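Local coordinates for lipoate-protein ligase 1 (Plasmodium falciparum, PDB 5T8U), which belongs to the lipoyl protein ligase A/B family, pairing a catalytic domain with a C-terminal domain of the bacterial lipoate protein ligase type, at residues N18-H23 with H101-V106; F108-N113 with S118-I123; K284-G289 with R354-Q359. One frame throughout, in Å; residues are numbered along the deposited sequence.

Contact 1: residues N18-H23 with H101-V106; sequences NNQNIH and HDLGNV. With LPA (lipoic acid), chain C.
Gln20 meets Leu103, and Ile22 meets His101, where the loop leading into helix 22-34 passes the type I turn of Asp102 to Asn105, beside the lipoic acid pocket of the catalytic domain. Both cross-contacts are van der Waals. Leu103 CD2 lies against the Gln20 amide, 3.3 Å from NE2, and the two side chains cross at about a right angle. Gln20 carries its CG anti to the carbonyl carbon (chi1 -59°) and stays extended beyond it, a reach that suits this partly exposed site. Deeper in, Ile22 CD1 approaches His101 CD2 obliquely at 4.3 Å. The ligand takes the edge of the imidazole: S8 of lipoic acid sits near the ring plane, 3.5 Å from His101 NE2.

Hydrogen bonds stiffen each segment from within. Asn19 OD1 accepts from Asn21 N in an Asx turn, and Asn21 OD1 accepts from Phe24 N, capping helix 22-34. Asp102 OD1 accepts from Gly104 N, a second Asx turn; Gly104 has no CB to press on that carboxylate. Asn105 suits the end of the turn because its OD1 receives Asp102 N at 2.8 Å, almost straight at 172°.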
loop_
_atom_site.group_PDB
_atom_site.type_symbol
_atom_site.label_atom_id
_atom_site.label_comp_id
_atom_site.label_asym_id
_atom_site.label_seq_id
_atom_site.Cartn_x
_atom_site.Cartn_y
_atom_site.Cartn_z
ATOM N N ASN A 18 -7.516 -14.466 9.336
ATOM C CA ASN A 18 -6.576 -15.464 9.826
ATOM C C ASN A 18 -5.826 -16.163 8.701
ATOM O O ASN A 18 -4.861 -16.884 8.978
ATOM C CB ASN A 18 -7.303 -16.505 10.683
ATOM C CG ASN A 18 -7.697 -15.964 12.041
ATOM O OD1 ASN A 18 -6.840 -15.663 12.873
ATOM N ND2 ASN A 18 -8.997 -15.847 12.280
ATOM N N ASN A 19 -6.239 -15.970 7.451
ATOM C CA ASN A 19 -5.484 -16.502 6.328
ATOM C C ASN A 19 -4.110 -15.846 6.273
ATOM O O ASN A 19 -3.924 -14.703 6.702
ATOM C CB ASN A 19 -6.240 -16.271 5.019
ATOM C CG ASN A 19 -5.641 -17.036 3.855
ATOM O OD1 ASN A 19 -4.434 -16.993 3.623
ATOM N ND2 ASN A 19 -6.485 -17.753 3.123
ATOM N N GLN A 20 -3.133 -16.585 5.741
ATOM C CA GLN A 20 -1.746 -16.137 5.739
ATOM C C GLN A 20 -1.139 -16.145 4.339
ATOM O O GLN A 20 0.088 -16.188 4.202
ATOM C CB GLN A 20 -0.911 -17.001 6.687
ATOM C CG GLN A 20 -1.409 -16.970 8.126
ATOM C CD GLN A 20 -0.578 -17.833 9.056
ATOM O OE1 GLN A 20 0.063 -18.791 8.626
ATOM N NE2 GLN A 20 -0.582 -17.489 10.339
ATOM N N ASN A 21 -1.966 -16.098 3.298
ATOM C CA ASN A 21 -1.490 -16.031 1.922
ATOM C C ASN A 21 -1.542 -14.586 1.445
ATOM O O ASN A 21 -2.579 -13.925 1.561
ATOM C CB ASN A 21 -2.330 -16.923 1.008
ATOM C CG ASN A 21 -1.893 -16.847 -0.443
ATOM O OD1 ASN A 21 -2.394 -16.026 -1.210
ATOM N ND2 ASN A 21 -0.949 -17.700 -0.824
ATOM N N ILE A 22 -0.421 -14.101 0.907
ATOM C CA ILE A 22 -0.334 -12.697 0.509
ATOM C C ILE A 22 -1.373 -12.376 -0.559
ATOM O O ILE A 22 -2.022 -11.324 -0.516
ATOM C CB ILE A 22 1.095 -12.360 0.038
ATOM C CG1 ILE A 22 1.200 -10.886 -0.372
ATOM C CG2 ILE A 22 1.522 -13.257 -1.123
ATOM C CD1 ILE A 22 0.886 -9.904 0.743
ATOM N N HIS A 23 -1.551 -13.273 -1.532
ATOM C CA HIS A 23 -2.527 -13.028 -2.588
ATOM C C HIS A 23 -3.946 -13.040 -2.036
ATOM O O HIS A 23 -4.783 -12.221 -2.434
ATOM C CB HIS A 23 -2.376 -14.070 -3.695
ATOM C CG HIS A 23 -0.994 -14.147 -4.264
ATOM N ND1 HIS A 23 -0.373 -15.344 -4.552
ATOM C CD2 HIS A 23 -0.112 -13.176 -4.598
ATOM C CE1 HIS A 23 0.832 -15.106 -5.038
ATOM N NE2 HIS A 23 1.015 -13.798 -5.076
ATOM N N HIS A 101 7.686 -10.049 3.737
ATOM C CA HIS A 101 6.707 -10.358 4.768
ATOM C C HIS A 101 6.954 -11.754 5.312
ATOM O O HIS A 101 7.419 -12.645 4.597
ATOM C CB HIS A 101 5.270 -10.287 4.232
ATOM C CG HIS A 101 4.713 -8.900 4.155
ATOM N ND1 HIS A 101 5.444 -7.778 4.480
ATOM C CD2 HIS A 101 3.487 -8.457 3.788
ATOM C CE1 HIS A 101 4.693 -6.703 4.317
ATOM N NE2 HIS A 101 3.501 -7.088 3.897
ATOM N N ASP A 102 6.643 -11.931 6.592
ATOM C CA ASP A 102 6.538 -13.250 7.197
ATOM C C ASP A 102 5.676 -13.113 8.446
ATOM O O ASP A 102 5.180 -12.028 8.764
ATOM C CB ASP A 102 7.918 -13.844 7.506
ATOM C CG ASP A 102 8.660 -13.084 8.590
ATOM O OD1 ASP A 102 8.074 -12.170 9.205
ATOM O OD2 ASP A 102 9.844 -13.402 8.827
ATOM N N LEU A 103 5.506 -14.222 9.163
ATOM C CA LEU A 103 4.652 -14.212 10.343
ATOM C C LEU A 103 5.206 -13.349 11.470
ATOM O O LEU A 103 4.499 -13.128 12.459
ATOM C CB LEU A 103 4.433 -15.642 10.834
ATOM C CG LEU A 103 3.699 -16.553 9.847
ATOM C CD1 LEU A 103 3.671 -17.986 10.352
ATOM C CD2 LEU A 103 2.283 -16.055 9.588
ATOM N N GLY A 104 6.433 -12.851 11.346
ATOM C CA GLY A 104 6.995 -11.967 12.343
ATOM C C GLY A 104 6.581 -10.519 12.221
ATOM O O GLY A 104 7.083 -9.681 12.975
ATOM N N ASN A 105 5.680 -10.194 11.296
ATOM C CA ASN A 105 5.239 -8.821 11.097
ATOM C C ASN A 105 3.734 -8.796 10.887
ATOM O O ASN A 105 3.142 -9.753 10.380
ATOM C CB ASN A 105 5.949 -8.157 9.904
ATOM C CG ASN A 105 5.461 -8.677 8.564
ATOM O OD1 ASN A 105 6.020 -9.624 8.011
ATOM N ND2 ASN A 105 4.420 -8.048 8.028
ATOM N N VAL A 106 3.125 -7.685 11.286
ATOM C CA VAL A 106 1.696 -7.473 11.143
ATOM C C VAL A 106 1.462 -6.518 9.980
ATOM O O VAL A 106 2.337 -5.740 9.588
ATOM C CB VAL A 106 1.075 -6.922 12.450
ATOM C CG1 VAL A 106 -0.447 -6.855 12.356
ATOM C CG2 VAL A 106 1.498 -7.776 13.640
HETATM C C1 LPA C . 7.495 1.425 1.813
HETATM O O1 LPA C . 8.368 1.299 2.712
HETATM C C2 LPA C . 6.037 1.091 2.116
HETATM O O2 LPA C . 7.825 1.829 0.667
HETATM C C3 LPA C . 5.901 -0.415 2.323
HETATM C C4 LPA C . 4.430 -0.821 2.266
HETATM C C5 LPA C . 4.345 -2.343 2.168
HETATM C C6 LPA C . 3.016 -2.759 1.990
HETATM S S6 LPA C . 2.995 -4.167 1.365
HETATM C C7 LPA C . 2.100 -2.909 3.736
HETATM C C8 LPA C . 1.148 -4.188 3.700
HETATM S S8 LPA C . 1.418 -5.004 2.082
#

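Contact 2: residues F108-N113 with S118-I123; sequences FTFLNN and SSNFLI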
loop_
_atom_site.group_PDB
_atom_site.type_symbol
_atom_site.label_atom_id
_atom_site.label_comp_id
_atom_site.label_asym_id
_atom_site.label_seq_id
_atom_site.Cartn_x
_atom_site.Cartn_y
_atom_site.Cartn_z
ATOM N N PHE A 108 -1.538 -3.731 8.654
ATOM C CA PHE A 108 -2.727 -2.966 8.991
ATOM C C PHE A 108 -3.245 -2.250 7.751
ATOM O O PHE A 108 -2.471 -1.844 6.879
ATOM C CB PHE A 108 -2.435 -1.942 10.098
ATOM C CG PHE A 108 -1.450 -0.878 9.700
ATOM C CD1 PHE A 108 -1.883 0.304 9.122
ATOM C CD2 PHE A 108 -0.093 -1.056 9.908
ATOM C CE1 PHE A 108 -0.980 1.288 8.755
ATOM C CE2 PHE A 108 0.815 -0.076 9.544
ATOM C CZ PHE A 108 0.370 1.097 8.967
ATOM N N THR A 109 -4.566 -2.094 7.683
ATOM C CA THR A 109 -5.219 -1.427 6.560
ATOM C C THR A 109 -6.315 -0.527 7.114
ATOM O O THR A 109 -7.335 -1.019 7.609
ATOM C CB THR A 109 -5.797 -2.439 5.571
ATOM O OG1 THR A 109 -4.749 -3.287 5.084
ATOM C CG2 THR A 109 -6.466 -1.732 4.394
ATOM N N PHE A 110 -6.102 0.783 7.035
ATOM C CA PHE A 110 -7.117 1.759 7.403
ATOM C C PHE A 110 -7.893 2.173 6.158
ATOM O O PHE A 110 -7.293 2.542 5.142
ATOM C CB PHE A 110 -6.483 2.990 8.051
ATOM C CG PHE A 110 -5.848 2.722 9.383
ATOM C CD1 PHE A 110 -6.612 2.712 10.540
ATOM C CD2 PHE A 110 -4.486 2.498 9.484
ATOM C CE1 PHE A 110 -6.029 2.473 11.769
ATOM C CE2 PHE A 110 -3.899 2.260 10.713
ATOM C CZ PHE A 110 -4.673 2.246 11.856
ATOM N N LEU A 111 -9.219 2.108 6.237
ATOM C CA LEU A 111 -10.089 2.623 5.187
ATOM C C LEU A 111 -10.931 3.745 5.768
ATOM O O LEU A 111 -11.478 3.609 6.868
ATOM C CB LEU A 111 -10.992 1.530 4.606
ATOM C CG LEU A 111 -10.307 0.240 4.160
ATOM C CD1 LEU A 111 -11.330 -0.718 3.579
ATOM C CD2 LEU A 111 -9.213 0.527 3.146
ATOM N N ASN A 112 -11.032 4.855 5.035
ATOM C CA ASN A 112 -11.764 6.014 5.524
ATOM C C ASN A 112 -12.522 6.674 4.382
ATOM O O ASN A 112 -12.261 6.422 3.204
ATOM C CB ASN A 112 -10.825 7.031 6.186
ATOM C CG ASN A 112 -10.165 6.486 7.435
ATOM O OD1 ASN A 112 -9.155 5.786 7.362
ATOM N ND2 ASN A 112 -10.731 6.809 8.592
ATOM N N ASN A 113 -13.481 7.524 4.756
ATOM C CA ASN A 113 -14.206 8.314 3.767
ATOM C C ASN A 113 -13.315 9.394 3.168
ATOM O O ASN A 113 -13.376 9.664 1.963
ATOM C CB ASN A 113 -15.447 8.934 4.408
ATOM C CG ASN A 113 -16.185 9.871 3.473
ATOM O OD1 ASN A 113 -16.071 9.765 2.251
ATOM N ND2 ASN A 113 -16.948 10.795 4.045
ATOM N N SER A 118 -2.524 11.036 8.837
ATOM C CA SER A 118 -1.990 11.523 10.104
ATOM C C SER A 118 -2.725 10.904 11.288
ATOM O O SER A 118 -2.100 10.443 12.248
ATOM C CB SER A 118 -2.077 13.049 10.151
ATOM O OG SER A 118 -1.321 13.632 9.102
ATOM N N SER A 119 -4.058 10.880 11.234
ATOM C CA SER A 119 -4.828 10.312 12.338
ATOM C C SER A 119 -4.499 8.838 12.539
ATOM O O SER A 119 -4.315 8.389 13.675
ATOM C CB SER A 119 -6.324 10.503 12.092
ATOM O OG SER A 119 -6.718 11.835 12.368
ATOM N N ASN A 120 -4.422 8.067 11.452
ATOM C CA ASN A 120 -4.052 6.659 11.567
ATOM C C ASN A 120 -2.709 6.510 12.274
ATOM O O ASN A 120 -2.576 5.743 13.240
ATOM C CB ASN A 120 -4.005 6.017 10.179
ATOM C CG ASN A 120 -5.325 6.133 9.435
ATOM O OD1 ASN A 120 -6.360 6.440 10.025
ATOM N ND2 ASN A 120 -5.293 5.883 8.132
ATOM N N PHE A 121 -1.699 7.251 11.809
ATOM C CA PHE A 121 -0.396 7.211 12.464
ATOM C C PHE A 121 -0.494 7.616 13.928
ATOM O O PHE A 121 0.295 7.144 14.754
ATOM C CB PHE A 121 0.596 8.117 11.732
ATOM C CG PHE A 121 1.195 7.496 10.500
ATOM C CD1 PHE A 121 1.955 6.342 10.594
ATOM C CD2 PHE A 121 1.019 8.075 9.253
ATOM C CE1 PHE A 121 2.515 5.767 9.468
ATOM C CE2 PHE A 121 1.579 7.505 8.121
ATOM C CZ PHE A 121 2.329 6.350 8.229
ATOM N N LEU A 122 -1.447 8.484 14.274
ATOM C CA LEU A 122 -1.619 8.859 15.674
ATOM C C LEU A 122 -2.219 7.713 16.480
ATOM O O LEU A 122 -1.866 7.518 17.647
ATOM C CB LEU A 122 -2.494 10.107 15.788
ATOM C CG LEU A 122 -2.767 10.588 17.220
ATOM C CD1 LEU A 122 -1.469 10.893 17.955
ATOM C CD2 LEU A 122 -3.677 11.807 17.219
ATOM N N ILE A 123 -3.137 6.952 15.881
ATOM C CA ILE A 123 -3.657 5.764 16.548
ATOM C C ILE A 123 -2.526 4.785 16.823
ATOM O O ILE A 123 -2.413 4.235 17.927
ATOM C CB ILE A 123 -4.776 5.121 15.706
ATOM C CG1 ILE A 123 -5.977 6.067 15.607
ATOM C CG2 ILE A 123 -5.206 3.777 16.306
ATOM C CD1 ILE A 123 -7.045 5.613 14.630
#
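The amide of Asn120, lying over one face of the Phe110 ring, is gripped at both ends: OD1 accepts from Asn116 ND2, just before the helix begins, and ND2 bonds to His165 ND1 on the neighbouring strand 162-170. These two bonds fix the amide's rotation, so its flat side can rest on the ring, the planes being only 17° apart. Asn120 CB adds a CH-pi contact over the same ring, 3.8 Å from its centroid, and the amide slides back toward the root of the phenylalanine until ND2 stands 3.1 Å from Phe110 CB. The first torsion of Phe110 (chi1 -67°) sends its ring toward the helix, and the second, near perpendicular, turns the ring face to the amide.

Ile123, one turn further along the helix, reaches the same ring obliquely, with CD1 4.4 Å from Phe110 CE1. Its branched aliphatic chain suits a position that also touches Phe224 and Phe227 of helix 213-227. At the far end of the strand segment Asn112 OD1 comes no nearer than 3.9 Å to Asn120 OD1, while Asn112 ND2 is bonded to Tyr228 OH.

The contact thus lays the start of helix 117-132 on one face of the large mixed sheet, just after strand 105-112; the axes of strand 108-112 and helix 118-123 approach to 10.1 Å, their directions 138° apart. Thr109 and Leu111 point from the strand away from this helix, and Thr109 OG1 bonds to Trp59 NE1 and Glu29 OE2. Asparagine suits this place: with both polar ends bonded, its flat face stacks on Phe110 at no cost in hydrogen bonds.

Contact 3: residues K284-G289 with R354-Q359; sequences KQFTFG and RSWILQ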
loop_
_atom_site.group_PDB
_atom_site.type_symbol
_atom_site.label_atom_id
_atom_site.label_comp_id
_atom_site.label_asym_id
_atom_site.label_seq_id
_atom_site.Cartn_x
_atom_site.Cartn_y
_atom_site.Cartn_z
ATOM N N LYS A 284 15.954 8.952 -13.156
ATOM C CA LYS A 284 16.516 9.852 -12.156
ATOM C C LYS A 284 16.002 9.443 -10.784
ATOM O O LYS A 284 14.963 8.791 -10.659
ATOM C CB LYS A 284 16.161 11.316 -12.440
ATOM C CG LYS A 284 17.035 12.320 -11.695
ATOM C CD LYS A 284 16.410 13.701 -11.635
ATOM C CE LYS A 284 17.337 14.688 -10.946
ATOM N NZ LYS A 284 16.730 16.041 -10.826
ATOM N N GLN A 285 16.745 9.838 -9.753
ATOM C CA GLN A 285 16.379 9.576 -8.364
ATOM C C GLN A 285 15.881 10.874 -7.737
ATOM O O GLN A 285 16.660 11.812 -7.536
ATOM C CB GLN A 285 17.567 9.012 -7.587
ATOM C CG GLN A 285 17.265 8.699 -6.129
ATOM C CD GLN A 285 16.139 7.697 -5.971
ATOM O OE1 GLN A 285 16.084 6.688 -6.674
ATOM N NE2 GLN A 285 15.224 7.977 -5.049
ATOM N N PHE A 286 14.588 10.924 -7.427
ATOM C CA PHE A 286 13.978 12.072 -6.771
ATOM C C PHE A 286 13.795 11.801 -5.282
ATOM O O PHE A 286 13.837 10.656 -4.822
ATOM C CB PHE A 286 12.623 12.406 -7.402
ATOM C CG PHE A 286 12.705 12.835 -8.840
ATOM C CD1 PHE A 286 12.855 14.172 -9.171
ATOM C CD2 PHE A 286 12.618 11.903 -9.860
ATOM C CE1 PHE A 286 12.926 14.569 -10.495
ATOM C CE2 PHE A 286 12.687 12.294 -11.184
ATOM C CZ PHE A 286 12.840 13.630 -11.501
ATOM N N THR A 287 13.581 12.882 -4.526
ATOM C CA THR A 287 13.305 12.743 -3.099
ATOM C C THR A 287 12.098 11.846 -2.861
ATOM O O THR A 287 12.072 11.069 -1.899
ATOM C CB THR A 287 13.076 14.116 -2.464
ATOM O OG1 THR A 287 12.147 14.866 -3.255
ATOM C CG2 THR A 287 14.385 14.883 -2.344
ATOM N N PHE A 288 11.091 11.935 -3.728
ATOM C CA PHE A 288 9.886 11.125 -3.615
ATOM C C PHE A 288 10.020 9.768 -4.292
ATOM O O PHE A 288 9.019 9.055 -4.422
ATOM C CB PHE A 288 8.680 11.874 -4.197
ATOM C CG PHE A 288 8.954 12.556 -5.510
ATOM C CD1 PHE A 288 9.065 11.828 -6.683
ATOM C CD2 PHE A 288 9.094 13.932 -5.566
ATOM C CE1 PHE A 288 9.317 12.463 -7.886
ATOM C CE2 PHE A 288 9.342 14.571 -6.763
ATOM C CZ PHE A 288 9.455 13.836 -7.925
ATOM N N GLY A 289 11.217 9.394 -4.726
ATOM C CA GLY A 289 11.462 8.083 -5.289
ATOM C C GLY A 289 12.100 8.163 -6.662
ATOM O O GLY A 289 12.240 9.228 -7.261
ATOM N N ARG A 354 8.662 17.525 -14.792
ATOM C CA ARG A 354 8.715 18.121 -16.125
ATOM C C ARG A 354 10.024 18.873 -16.325
ATOM O O ARG A 354 10.657 18.769 -17.383
ATOM C CB ARG A 354 7.513 19.046 -16.348
ATOM C CG ARG A 354 7.827 20.542 -16.350
ATOM C CD ARG A 354 6.584 21.377 -16.610
ATOM N NE ARG A 354 6.867 22.806 -16.501
ATOM C CZ ARG A 354 7.371 23.555 -17.478
ATOM N NH1 ARG A 354 7.594 24.846 -17.272
ATOM N NH2 ARG A 354 7.656 23.023 -18.659
ATOM N N SER A 355 10.449 19.633 -15.312
ATOM C CA SER A 355 11.743 20.297 -15.376
ATOM C C SER A 355 12.866 19.297 -15.607
ATOM O O SER A 355 13.906 19.651 -16.175
ATOM C CB SER A 355 11.987 21.089 -14.093
ATOM O OG SER A 355 13.306 21.606 -14.058
ATOM N N TRP A 356 12.678 18.047 -15.178
ATOM C CA TRP A 356 13.666 17.013 -15.466
ATOM C C TRP A 356 13.559 16.522 -16.907
ATOM O O TRP A 356 14.573 16.369 -17.595
ATOM C CB TRP A 356 13.502 15.840 -14.500
ATOM C CG TRP A 356 14.300 14.645 -14.910
ATOM C CD1 TRP A 356 15.641 14.601 -15.142
ATOM C CD2 TRP A 356 13.808 13.319 -15.139
ATOM N NE1 TRP A 356 16.020 13.332 -15.502
ATOM C CE2 TRP A 356 14.912 12.525 -15.509
ATOM C CE3 TRP A 356 12.544 12.725 -15.068
ATOM C CZ2 TRP A 356 14.791 11.170 -15.805
ATOM C CZ3 TRP A 356 12.426 11.376 -15.363
ATOM C CH2 TRP A 356 13.543 10.615 -15.726
ATOM N N ILE A 357 12.336 16.269 -17.379
ATOM C CA ILE A 357 12.155 15.692 -18.709
ATOM C C ILE A 357 12.634 16.658 -19.782
ATOM O O ILE A 357 13.235 16.246 -20.781
ATOM C CB ILE A 357 10.683 15.287 -18.920
ATOM C CG1 ILE A 357 10.381 14.016 -18.119
ATOM C CG2 ILE A 357 10.378 15.080 -20.413
ATOM C CD1 ILE A 357 8.959 13.516 -18.238
ATOM N N LEU A 358 12.378 17.954 -19.600
ATOM C CA LEU A 358 12.806 18.924 -20.603
ATOM C C LEU A 358 14.320 19.016 -20.733
ATOM O O LEU A 358 14.801 19.771 -21.585
ATOM C CB LEU A 358 12.232 20.304 -20.284
ATOM C CG LEU A 358 10.705 20.414 -20.246
ATOM C CD1 LEU A 358 10.295 21.867 -20.111
ATOM C CD2 LEU A 358 10.052 19.793 -21.479
ATOM N N GLN A 359 15.080 18.282 -19.923
ATOM C CA GLN A 359 16.528 18.211 -20.061
ATOM C C GLN A 359 16.992 16.867 -20.611
ATOM O O GLN A 359 18.200 16.622 -20.681
ATOM C CB GLN A 359 17.190 18.500 -18.715
ATOM C CG GLN A 359 17.006 19.939 -18.264
ATOM C CD GLN A 359 17.163 20.119 -16.768
ATOM O OE1 GLN A 359 17.351 19.154 -16.027
ATOM N NE2 GLN A 359 17.077 21.365 -16.315
#
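Lys284 and Phe286 meet Trp356 in an aromatic and aliphatic contact of the C-terminal domain, where the outer strand 280-286 of the three-stranded antiparallel sheet faces the last helix, 347-357. The indole is the centre of it, and both strand residues use the same face. Phe286 turns an edge toward the six-membered ring, an offset edge-to-face pair with centroids 5.5 Å apart and planes at 78°; its foremost atom, CZ, lies 3.7 Å from Trp356 CE3. Over the five-membered ring stands Lys284 CB, in a CH-pi contact 3.9 Å from the centroid and 28° off the normal. The lysine then runs on, extended, across the indole, with CD 3.7 Å from Trp356 CD1, and this CD also lies over one face of the Phe286 ring. Lysine suits an exposed strand end because its methylenes can cover aromatic surface while the chain runs outward.

Trp356 has CG anti to its backbone N, which carries the broad indole from the helix to the strand, and its NE1 is bonded to Glu360 OE2, so the buried ring keeps its polar atom satisfied. On the strand side Phe286 also begins a type I turn, closed by paired backbone bonds with Gly289 into a tight hairpin. Gly289 takes a positive phi, 126°, at which a CB would be pressed on the preceding carbonyl.

Around it, Phe286 packs on Leu291 of the adjoining strand 289-297, Phe288 in the turn reaches Tyr349 and Val353 earlier in helix 347-357, and Ile357 touches Leu293 of strand 289-297 and Phe339 of helix 332-341.

How the contacts relate
Contacts 1 and 2 follow one another along strand 105-112, their centres about 20 Å apart: contact 1 gathers at the turn entering it, contact 2 on the strand and the helix after it. Contact 3 belongs to the C-terminal domain, its centre about 35 Å from that of contact 1, on the opposite side of the chain's centre, and about 30 Å from that of contact 2. Contact 2 is buried; contact 1 grades from partly exposed to buried beside the ligand; contact 3 mixes buried rings with an exposed lysine. Van der Waals touches between bonded turns make the first, an amide on a phenyl face the second, a ring edge and methylenes on an indole the third.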